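Local coordinates for protein phosphinothricin N-acetyltransferase (PDB 5DWN) that binds acetyl coenzyme A and, as a GNAT-family member, probably transfers its acetyl group to an acceptor substrate, at residues A[68-73]-A[97-102]; A[25-30]-A[93-98]. All blocks are in the same frame, centred on the assembly; numbering follows the deposited sequence. Where two conformers were deposited one is given.

Contact 1: residues A[68-73]-A[97-102]. With ACO (acetyl coenzyme *a), chain E.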
loop_
_atom_site.group_PDB
_atom_site.type_symbol
_atom_site.label_atom_id
_atom_site.label_comp_id
_atom_site.label_asym_id
_atom_site.label_seq_id
_atom_site.Cartn_x
_atom_site.Cartn_y
_atom_site.Cartn_z
ATOM N N ASP A 68 7.954 9.574 33.447
ATOM C CA ASP A 68 7.355 10.497 34.405
ATOM C C ASP A 68 5.839 10.555 34.229
ATOM O O ASP A 68 5.227 11.620 34.271
ATOM C CB ASP A 68 7.987 11.886 34.285
ATOM C CG ASP A 68 9.506 11.853 34.432
ATOM O OD1 ASP A 68 10.210 12.404 33.552
ATOM O OD2 ASP A 68 9.995 11.276 35.430
ATOM N N GLY A 69 5.230 9.390 34.015
ATOM C CA GLY A 69 3.797 9.276 33.870
ATOM C C GLY A 69 3.223 9.778 32.562
ATOM O O GLY A 69 1.999 9.761 32.402
ATOM N N ARG A 70 4.053 10.222 31.623
ATOM C CA ARG A 70 3.581 10.793 30.366
ATOM C C ARG A 70 3.964 9.884 29.206
ATOM O O ARG A 70 5.082 9.362 29.157
ATOM C CB ARG A 70 4.170 12.196 30.150
ATOM C CG ARG A 70 3.857 12.808 28.797
ATOM C CD ARG A 70 4.049 14.336 28.782
ATOM N NE ARG A 70 5.437 14.763 28.602
ATOM C CZ ARG A 70 5.968 15.145 27.440
ATOM N NH1 ARG A 70 7.241 15.517 27.392
ATOM N NH2 ARG A 70 5.242 15.154 26.325
ATOM N N VAL A 71 3.036 9.693 28.276
ATOM C CA VAL A 71 3.346 8.984 27.042
ATOM C C VAL A 71 4.091 9.946 26.123
ATOM O O VAL A 71 3.588 11.033 25.803
ATOM C CB VAL A 71 2.075 8.440 26.374
ATOM C CG1 VAL A 71 2.350 8.062 24.917
ATOM C CG2 VAL A 71 1.553 7.214 27.149
ATOM N N LEU A 72 5.300 9.556 25.703
ATOM C CA LEU A 72 6.134 10.405 24.857
ATOM C C LEU A 72 6.085 10.026 23.383
ATOM O O LEU A 72 6.533 10.805 22.532
ATOM C CB LEU A 72 7.589 10.344 25.336
ATOM C CG LEU A 72 7.772 10.556 26.837
ATOM C CD1 LEU A 72 9.235 10.394 27.244
ATOM C CD2 LEU A 72 7.233 11.917 27.222
ATOM N N GLY A 73 5.577 8.854 23.056
ATOM C CA GLY A 73 5.595 8.407 21.677
ATOM C C GLY A 73 4.888 7.071 21.618
ATOM O O GLY A 73 4.645 6.430 22.643
ATOM N N ALA A 97 6.396 12.577 20.398
ATOM C CA ALA A 97 5.993 13.946 20.704
ATOM C C ALA A 97 7.147 14.905 20.399
ATOM O O ALA A 97 8.307 14.558 20.614
ATOM C CB ALA A 97 5.575 14.076 22.175
ATOM N N PRO A 98 6.863 16.116 19.897
ATOM C CA PRO A 98 7.958 17.041 19.523
ATOM C C PRO A 98 9.012 17.276 20.596
ATOM O O PRO A 98 10.217 17.213 20.308
ATOM C CB PRO A 98 7.204 18.338 19.195
ATOM C CG PRO A 98 5.867 17.899 18.798
ATOM C CD PRO A 98 5.541 16.700 19.638
ATOM N N ASP A 99 8.603 17.555 21.833
ATOM C CA ASP A 99 9.625 17.792 22.847
ATOM C C ASP A 99 10.339 16.519 23.277
ATOM O O ASP A 99 11.182 16.576 24.173
ATOM C CB ASP A 99 9.024 18.494 24.068
ATOM C CG ASP A 99 7.968 17.661 24.759
ATOM O OD1 ASP A 99 7.399 16.751 24.114
ATOM O OD2 ASP A 99 7.689 17.937 25.945
ATOM N N ALA A 100 10.038 15.374 22.668
ATOM C CA ALA A 100 10.745 14.145 22.980
ATOM C C ALA A 100 11.558 13.601 21.805
ATOM O O ALA A 100 12.142 12.523 21.931
ATOM C CB ALA A 100 9.750 13.086 23.472
ATOM N N LYS A 101 11.620 14.311 20.676
ATOM C CA LYS A 101 12.344 13.847 19.493
ATOM C C LYS A 101 13.853 14.011 19.670
ATOM O O LYS A 101 14.328 14.816 20.473
ATOM C CB LYS A 101 11.903 14.617 18.244
ATOM C CG LYS A 101 10.470 14.336 17.784
ATOM C CD LYS A 101 10.045 15.309 16.681
ATOM C CE LYS A 101 8.603 15.061 16.230
ATOM N NZ LYS A 101 8.190 16.107 15.246
ATOM N N GLY A 102 14.611 13.245 18.886
ATOM C CA GLY A 102 16.059 13.390 18.917
ATOM C C GLY A 102 16.709 12.929 20.199
ATOM O O GLY A 102 17.832 13.349 20.508
HETATM N N1A ACO E . 18.727 13.886 11.223
HETATM C C2A ACO E . 19.641 12.909 11.244
HETATM N N3A ACO E . 19.642 11.776 11.954
HETATM C C4A ACO E . 18.551 11.692 12.723
HETATM C C5A ACO E . 17.530 12.625 12.818
HETATM C C6A ACO E . 17.637 13.772 12.008
HETATM N N6A ACO E . 16.704 14.727 11.941
HETATM N N7A ACO E . 16.562 12.207 13.719
HETATM C C8A ACO E . 17.007 11.045 14.133
HETATM N N9A ACO E . 18.200 10.671 13.574
HETATM C C1B ACO E . 18.930 9.434 13.840
HETATM C C2B ACO E . 19.554 9.379 15.238
HETATM O O2B ACO E . 20.898 9.851 15.238
HETATM C C3B ACO E . 19.492 7.881 15.529
HETATM O O3B ACO E . 20.600 7.176 14.929
HETATM P P3B ACO E . 21.890 6.646 15.755
HETATM O O7A ACO E . 22.785 5.900 14.820
HETATM O O8A ACO E . 22.509 7.922 16.340
HETATM O O9A ACO E . 21.369 5.780 16.896
HETATM C C4B ACO E . 18.199 7.431 14.844
HETATM O O4B ACO E . 18.013 8.356 13.750
HETATM C C5B ACO E . 16.978 7.418 15.730
HETATM O O5B ACO E . 16.950 8.653 16.475
HETATM P P1A ACO E . 15.812 9.007 17.503
HETATM O O1A ACO E . 16.195 10.073 18.457
HETATM O O2A ACO E . 15.349 7.767 18.199
HETATM O O3A ACO E . 14.568 9.477 16.629
HETATM P P2A ACO E . 13.168 10.064 17.103
HETATM O O4A ACO E . 12.967 9.747 18.525
HETATM O O5A ACO E . 13.180 11.573 16.858
HETATM O O6A ACO E . 12.109 9.369 16.150
HETATM C CBP ACO E . 10.783 10.007 14.226
HETATM C CCP ACO E . 12.178 9.683 14.759
HETATM C CDP ACO E . 10.886 10.294 12.725
HETATM C CEP ACO E . 9.871 8.794 14.460
HETATM C CAP ACO E . 10.219 11.239 14.977
HETATM O OAP ACO E . 11.066 12.349 14.757
HETATM C C9P ACO E . 8.783 11.615 14.653
HETATM O O9P ACO E . 7.868 11.148 15.326
HETATM N N8P ACO E . 8.604 12.445 13.620
HETATM C C7P ACO E . 7.315 13.035 13.281
HETATM C C6P ACO E . 6.253 11.984 13.013
HETATM C C5P ACO E . 6.587 11.123 11.821
HETATM O O5P ACO E . 6.999 11.612 10.775
HETATM N N4P ACO E . 6.381 9.818 11.964
HETATM C C3P ACO E . 6.540 8.876 10.865
HETATM C C2P ACO E . 7.873 8.162 10.935
HETATM S S1P ACO E . 8.151 7.029 9.529
HETATM C C ACO E . 7.139 5.627 9.877
HETATM O O ACO E . 6.395 5.579 10.818
HETATM C CH3 ACO E . 7.260 4.546 8.843
#
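L72 and A97 join the segments by a backbone hydrogen bond: A97 N donates to L72 O at 2.8 Å with an N-H...O angle of 173°. The nearly straight bond comes where strand 89-96 ends and its chain leaves strand 70-79 for the loop 97-102, and it marks the tight part of the contact. Beside it A97 CB lies 3.4 Å from L72 O. L72 CB meets A100 CB at 4.0 Å, and I105 of helix 105-119 touches both of these buried side chains. The loop turns over as a short 3-10 segment, with A100 N bonded to A97 O, which brings the A100 methyl back toward the strand.

The solvent side is looser. R70 and D99, both exposed, form a salt bridge with R70 NH1 2.9 Å from D99 OD2, but an N-H...O angle of 121° makes the bond weak. R70 NH2 reaches D99 OD1 at 3.5 Å, also weakly; OD1 lies at the guanidinium edge, yet the two planes are 42° apart, so the pair is not a coplanar bidentate one. A bend at chi3 turns the guanidinium along the strand, with L72 CD2 over the centre of one face. Farther along, G102 N donates to ACO O5A at 3.0 Å; G104 N and G106 N also bond the cofactor, as in the pyrophosphate-binding loop between strand 89-96 and helix 105-119 of the GNAT fold.

Contact 2: residues A[25-30]-A[93-98]. With ACO (acetyl coenzyme *a), chain E.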
loop_
_atom_site.group_PDB
_atom_site.type_symbol
_atom_site.label_atom_id
_atom_site.label_comp_id
_atom_site.label_asym_id
_atom_site.label_seq_id
_atom_site.Cartn_x
_atom_site.Cartn_y
_atom_site.Cartn_z
ATOM N N ALA A 25 -3.217 13.428 20.796
ATOM C CA ALA A 25 -2.536 14.720 20.816
ATOM C C ALA A 25 -1.262 14.664 19.983
ATOM O O ALA A 25 -0.986 15.556 19.176
ATOM C CB ALA A 25 -2.223 15.131 22.257
ATOM N N ILE A 26 -0.467 13.613 20.181
ATOM C CA ILE A 26 0.775 13.451 19.429
ATOM C C ILE A 26 0.489 13.354 17.933
ATOM O O ILE A 26 1.114 14.038 17.114
ATOM C CB ILE A 26 1.532 12.211 19.945
ATOM C CG1 ILE A 26 2.002 12.445 21.394
ATOM C CG2 ILE A 26 2.675 11.838 19.000
ATOM C CD1 ILE A 26 2.618 11.195 22.000
ATOM N N TYR A 27 -0.466 12.505 17.557
ATOM C CA TYR A 27 -0.744 12.319 16.134
ATOM C C TYR A 27 -1.326 13.583 15.525
ATOM O O TYR A 27 -0.966 13.964 14.404
ATOM C CB TYR A 27 -1.695 11.134 15.920
ATOM C CG TYR A 27 -1.871 10.788 14.459
ATOM C CD1 TYR A 27 -0.779 10.437 13.689
ATOM C CD2 TYR A 27 -3.125 10.850 13.843
ATOM C CE1 TYR A 27 -0.912 10.142 12.333
ATOM C CE2 TYR A 27 -3.274 10.544 12.482
ATOM C CZ TYR A 27 -2.155 10.190 11.736
ATOM O OH TYR A 27 -2.258 9.885 10.388
ATOM N N THR A 28 -2.202 14.264 16.266
ATOM C CA THR A 28 -2.780 15.514 15.791
ATOM C C THR A 28 -1.694 16.520 15.439
ATOM O O THR A 28 -1.712 17.113 14.355
ATOM C CB THR A 28 -3.730 16.084 16.849
ATOM O OG1 THR A 28 -4.920 15.288 16.876
ATOM C CG2 THR A 28 -4.108 17.556 16.517
ATOM N N GLN A 29 -0.719 16.714 16.331
ATOM C CA GLN A 29 0.361 17.664 16.064
ATOM C C GLN A 29 1.148 17.260 14.822
ATOM O O GLN A 29 1.525 18.103 14.003
ATOM C CB GLN A 29 1.280 17.749 17.291
ATOM C CG GLN A 29 2.273 18.917 17.286
ATOM C CD GLN A 29 3.536 18.624 16.491
ATOM O OE1 GLN A 29 4.268 19.542 16.091
ATOM N NE2 GLN A 29 3.812 17.345 16.274
ATOM N N ALA A 30 1.406 15.958 14.665
ATOM C CA ALA A 30 2.126 15.484 13.487
ATOM C C ALA A 30 1.323 15.717 12.205
ATOM O O ALA A 30 1.875 16.170 11.193
ATOM C CB ALA A 30 2.457 14.000 13.648
ATOM N N SER A 93 4.559 1.952 12.036
ATOM C CA SER A 93 4.269 3.380 12.120
ATOM C C SER A 93 4.755 3.852 13.475
ATOM O O SER A 93 4.567 3.149 14.467
ATOM C CB SER A 93 2.752 3.689 11.974
ATOM O OG SER A 93 2.190 3.081 10.809
ATOM N N ILE A 94 5.365 5.033 13.534
ATOM C CA ILE A 94 5.881 5.505 14.816
ATOM C C ILE A 94 5.824 7.018 14.843
ATOM O O ILE A 94 6.130 7.681 13.848
ATOM C CB ILE A 94 7.308 4.977 15.063
ATOM C CG1 ILE A 94 7.905 5.550 16.352
ATOM C CG2 ILE A 94 8.202 5.317 13.898
ATOM C CD1 ILE A 94 9.080 4.725 16.851
ATOM N N TYR A 95 5.391 7.556 15.987
ATOM C CA TYR A 95 5.219 8.989 16.187
ATOM C C TYR A 95 5.714 9.354 17.579
ATOM O O TYR A 95 5.282 8.750 18.563
ATOM C CB TYR A 95 3.754 9.399 16.035
ATOM C CG TYR A 95 3.296 9.327 14.608
ATOM C CD1 TYR A 95 3.349 10.446 13.805
ATOM C CD2 TYR A 95 2.862 8.127 14.042
ATOM C CE1 TYR A 95 2.958 10.399 12.484
ATOM C CE2 TYR A 95 2.458 8.075 12.704
ATOM C CZ TYR A 95 2.522 9.217 11.941
ATOM O OH TYR A 95 2.149 9.213 10.618
ATOM N N ILE A 96 6.580 10.358 17.655
ATOM C CA ILE A 96 7.178 10.815 18.910
ATOM C C ILE A 96 6.730 12.251 19.154
ATOM O O ILE A 96 6.662 13.048 18.212
ATOM C CB ILE A 96 8.715 10.722 18.843
ATOM C CG1 ILE A 96 9.159 9.297 18.501
ATOM C CG2 ILE A 96 9.378 11.199 20.156
ATOM C CD1 ILE A 96 8.810 8.258 19.598
ATOM N N ALA A 97 6.396 12.577 20.398
ATOM C CA ALA A 97 5.993 13.946 20.704
ATOM C C ALA A 97 7.147 14.905 20.399
ATOM O O ALA A 97 8.307 14.558 20.614
ATOM C CB ALA A 97 5.575 14.076 22.175
ATOM N N PRO A 98 6.863 16.116 19.897
ATOM C CA PRO A 98 7.958 17.041 19.523
ATOM C C PRO A 98 9.012 17.276 20.596
ATOM O O PRO A 98 10.217 17.213 20.308
ATOM C CB PRO A 98 7.204 18.338 19.195
ATOM C CG PRO A 98 5.867 17.899 18.798
ATOM C CD PRO A 98 5.541 16.700 19.638
HETATM N N1A ACO E . 18.727 13.886 11.223
HETATM C C2A ACO E . 19.641 12.909 11.244
HETATM N N3A ACO E . 19.642 11.776 11.954
HETATM C C4A ACO E . 18.551 11.692 12.723
HETATM C C5A ACO E . 17.530 12.625 12.818
HETATM C C6A ACO E . 17.637 13.772 12.008
HETATM N N6A ACO E . 16.704 14.727 11.941
HETATM N N7A ACO E . 16.562 12.207 13.719
HETATM C C8A ACO E . 17.007 11.045 14.133
HETATM N N9A ACO E . 18.200 10.671 13.574
HETATM C C1B ACO E . 18.930 9.434 13.840
HETATM C C2B ACO E . 19.554 9.379 15.238
HETATM O O2B ACO E . 20.898 9.851 15.238
HETATM C C3B ACO E . 19.492 7.881 15.529
HETATM O O3B ACO E . 20.600 7.176 14.929
HETATM P P3B ACO E . 21.890 6.646 15.755
HETATM O O7A ACO E . 22.785 5.900 14.820
HETATM O O8A ACO E . 22.509 7.922 16.340
HETATM O O9A ACO E . 21.369 5.780 16.896
HETATM C C4B ACO E . 18.199 7.431 14.844
HETATM O O4B ACO E . 18.013 8.356 13.750
HETATM C C5B ACO E . 16.978 7.418 15.730
HETATM O O5B ACO E . 16.950 8.653 16.475
HETATM P P1A ACO E . 15.812 9.007 17.503
HETATM O O1A ACO E . 16.195 10.073 18.457
HETATM O O2A ACO E . 15.349 7.767 18.199
HETATM O O3A ACO E . 14.568 9.477 16.629
HETATM P P2A ACO E . 13.168 10.064 17.103
HETATM O O4A ACO E . 12.967 9.747 18.525
HETATM O O5A ACO E . 13.180 11.573 16.858
HETATM O O6A ACO E . 12.109 9.369 16.150
HETATM C CBP ACO E . 10.783 10.007 14.226
HETATM C CCP ACO E . 12.178 9.683 14.759
HETATM C CDP ACO E . 10.886 10.294 12.725
HETATM C CEP ACO E . 9.871 8.794 14.460
HETATM C CAP ACO E . 10.219 11.239 14.977
HETATM O OAP ACO E . 11.066 12.349 14.757
HETATM C C9P ACO E . 8.783 11.615 14.653
HETATM O O9P ACO E . 7.868 11.148 15.326
HETATM N N8P ACO E . 8.604 12.445 13.620
HETATM C C7P ACO E . 7.315 13.035 13.281
HETATM C C6P ACO E . 6.253 11.984 13.013
HETATM C C5P ACO E . 6.587 11.123 11.821
HETATM O O5P ACO E . 6.999 11.612 10.775
HETATM N N4P ACO E . 6.381 9.818 11.964
HETATM C C3P ACO E . 6.540 8.876 10.865
HETATM C C2P ACO E . 7.873 8.162 10.935
HETATM S S1P ACO E . 8.151 7.029 9.529
HETATM C C ACO E . 7.139 5.627 9.877
HETATM O O ACO E . 6.395 5.579 10.818
HETATM C CH3 ACO E . 7.260 4.546 8.843
#
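The acetyl-CoA pocket of the GNAT fold is built here on strand 89-96, with helix 20-33 packed at its back. The segment axes run at 92° and approach to 8.3 Å. Y95 fills the space between helix and cofactor. One face of its ring receives the edge of Y27 in a T-shaped stack, centroids 5.1 Å apart and planes at 89°, with Y27 CE1 3.6 Å from Y95 CZ. Over the opposite face, offset toward its rim, lies ACO N4P of the pantetheine arm; ACO C6P comes 3.4 Å from Y95 CD1. For Y27, chi1 -173° sets CG anti to the backbone N and brings the ring edge, CE1 foremost, against Y95; its OH is held by E39 and S37. A30 CB adds a contact with Y95 CD1. I26 splits its branches, CG2 against Y95 CB and CG1 against A97 CB, while in one of its two conformers the Q29 amide passes P98 CG.

I96 N donates to ACO O9P at 2.8 Å, I94 O accepts from ACO N4P at 2.9 Å, and I94 N donates to the acetyl oxygen ACO O at 3.0 Å. Backbone groups of I94 and I96 thus hold the pantetheine arm along the strand, helix-side side chains contribute apolar contacts, and the last bond could polarise the thioester carbonyl.

Contacts 1 and 2 meet at A97 and P98, their centres 9 Å apart, and both touch acetyl-CoA. Each has one segment on the central sheet, in neighbouring strands; the other is a loop in contact 1 and helix 20-33 in contact 2. Both are mostly buried, but contact 2 lies nearer the chain centre (about 11 Å against 16 Å, centre to centre) and buries more surface, 343 against 211 Å². No hydrogen bond crosses between its segments, whereas contact 1 combines a backbone bond and a small apolar patch with the R70-D99 pair, its exposed side. Segment 93-98 holds the pantetheine and acetyl end; 97-102 reaches the pyrophosphate. The L72 carbonyl packs against I26 CD1 and I96 CG2, joining the two.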